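3-hydroxyacyl-CoA dehydrogenase (Brucella suis, PDB 4O5O) probably catalyses the NAD(H)-dependent interconversion of 3-hydroxyacyl-CoA and 3-ketoacyl-CoA, as a Rossmann-fold member of the short-chain dehydrogenase family. Local coordinates at residues 238-241 with 242-246. Residues are numbered along the deposited sequence; the frame is centred on the assembly and turned at random.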
loop_
_atom_site.group_PDB
_atom_site.type_symbol
_atom_site.label_atom_id
_atom_site.label_comp_id
_atom_site.label_asym_id
_atom_site.label_seq_id
_atom_site.Cartn_x
_atom_site.Cartn_y
_atom_site.Cartn_z
ATOM N N VAL B 238 14.251 10.213 12.871
ATOM C CA VAL B 238 15.124 9.144 13.361
ATOM C C VAL B 238 15.139 9.170 14.899
ATOM O O VAL B 238 14.980 8.142 15.573
ATOM C CB VAL B 238 16.561 9.311 12.825
ATOM C CG1 VAL B 238 17.543 8.420 13.592
ATOM C CG2 VAL B 238 16.582 9.034 11.316
ATOM N N HIS B 239 15.292 10.362 15.455
ATOM C CA HIS B 239 15.313 10.498 16.914
ATOM C C HIS B 239 13.996 9.980 17.530
ATOM O O HIS B 239 14.024 9.245 18.525
ATOM C CB HIS B 239 15.520 11.979 17.234
ATOM C CG HIS B 239 15.880 12.265 18.658
ATOM N ND1 HIS B 239 16.361 13.490 19.067
ATOM C CD2 HIS B 239 15.921 11.465 19.744
ATOM C CE1 HIS B 239 16.608 13.452 20.364
ATOM N NE2 HIS B 239 16.350 12.232 20.800
ATOM N N HIS B 240 12.861 10.334 16.924
ATOM C CA HIS B 240 11.568 9.887 17.436
ATOM C C HIS B 240 11.434 8.364 17.373
ATOM O O HIS B 240 10.911 7.759 18.287
ATOM C CB HIS B 240 10.381 10.536 16.686
ATOM C CG HIS B 240 9.079 10.167 17.305
ATOM N ND1 HIS B 240 8.775 10.520 18.601
ATOM C CD2 HIS B 240 8.073 9.366 16.887
ATOM C CE1 HIS B 240 7.604 10.010 18.931
ATOM N NE2 HIS B 240 7.172 9.287 17.920
ATOM N N ILE B 241 11.897 7.758 16.275
ATOM C CA ILE B 241 11.833 6.302 16.161
ATOM C C ILE B 241 12.639 5.647 17.278
ATOM O O ILE B 241 12.223 4.667 17.856
ATOM C CB ILE B 241 12.308 5.846 14.760
ATOM C CG1 ILE B 241 11.307 6.278 13.672
ATOM C CG2 ILE B 241 12.568 4.343 14.711
ATOM C CD1 ILE B 241 11.834 6.163 12.247
ATOM N N VAL B 242 13.808 6.192 17.573
ATOM C CA VAL B 242 14.624 5.634 18.648
ATOM C C VAL B 242 13.848 5.681 19.976
ATOM O O VAL B 242 13.827 4.718 20.734
ATOM C CB VAL B 242 15.996 6.331 18.722
ATOM C CG1 VAL B 242 16.726 5.882 19.972
ATOM C CG2 VAL B 242 16.809 6.026 17.465
ATOM N N GLU B 243 13.181 6.800 20.229
ATOM C CA GLU B 243 12.459 7.003 21.496
ATOM C C GLU B 243 11.167 6.207 21.630
ATOM O O GLU B 243 10.804 5.785 22.740
ATOM C CB GLU B 243 12.107 8.475 21.673
ATOM C CG GLU B 243 13.281 9.382 21.900
ATOM C CD GLU B 243 12.888 10.835 22.089
ATOM O OE1 GLU B 243 11.773 11.280 21.656
ATOM O OE2 GLU B 243 13.719 11.547 22.675
ATOM N N ASN B 244 10.461 6.040 20.511
ATOM C CA ASN B 244 9.092 5.507 20.531
ATOM C C ASN B 244 9.091 4.005 20.252
ATOM O O ASN B 244 9.147 3.575 19.098
ATOM C CB ASN B 244 8.189 6.234 19.537
ATOM C CG ASN B 244 6.733 5.931 19.768
ATOM O OD1 ASN B 244 6.383 4.888 20.322
ATOM N ND2 ASN B 244 5.878 6.843 19.366
ATOM N N GLN B 245 9.094 3.222 21.329
ATOM C CA GLN B 245 9.286 1.785 21.237
ATOM C C GLN B 245 8.189 1.069 20.437
ATOM O O GLN B 245 8.411 -0.033 19.946
ATOM C CB GLN B 245 9.368 1.183 22.646
ATOM C CG GLN B 245 9.863 -0.254 22.684
ATOM C CD GLN B 245 10.244 -0.683 24.077
ATOM O OE1 GLN B 245 9.379 -0.939 24.935
ATOM N NE2 GLN B 245 11.539 -0.722 24.331
ATOM N N MET B 246 7.010 1.667 20.326
ATOM C CA MET B 246 5.921 1.053 19.560
ATOM C C MET B 246 6.092 1.134 18.047
ATOM O O MET B 246 5.357 0.473 17.324
ATOM C CB MET B 246 4.567 1.629 19.986
ATOM C CG MET B 246 4.066 0.990 21.273
ATOM S SD MET B 246 3.613 -0.767 21.095
ATOM C CE MET B 246 2.278 -0.654 19.898
HETATM O O HOH W 1 10.859 12.515 19.457
#
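The C-terminal end of helix 231-243, which packs against the parallel sheet of this Rossmann fold, brings His240 against Asn244 and His239 beside Glu243 before the chain turns off toward strand 251-254. Three successive i to i+4 bonds close the helix: Val242 N to Val238 O, Glu243 N to His239 O and, as the last and shortest, Asn244 N to His240 O at 2.8 Å. Asn244 is the first residue to leave helical backbone angles. Its side chain runs alongside that of His240, both pointing the same way, and its CB sits over one face of the imidazole, 4.0 Å from the centroid of the His240 ring, in a CH-pi contact. The torsion of His240 that puts CG anti to the backbone N (chi1 -175°) lays the ring alongside Asn244, with amide and ring planes almost perpendicular, at 89°. The same ring stacks on His240 of the second subunit, and Asn244 ND2 donates to the carbonyl oxygen of Glu233 of the second subunit, so this helix end is part of a subunit interface.

At the edge of the His240 ring, in its plane, a water lies 3.0 Å from His240 ND1 and donates to Glu243 OE1 at 2.7 Å, bridging ring and carboxylate one helical turn apart. The extended Glu243 chain carries its other oxygen, OE2, to 3.3 Å from His239 NE2, at an angle too poor for a hydrogen bond; the two side chains cross obliquely. Val238 and Ile241 face the sheet, resting on Ile152 and Ile197. Beyond the helix, an Asx turn steers the chain: Asn244 OD1 accepts from Met246 N at 3.3 Å, the donor tilted 26° from the carbonyl plane.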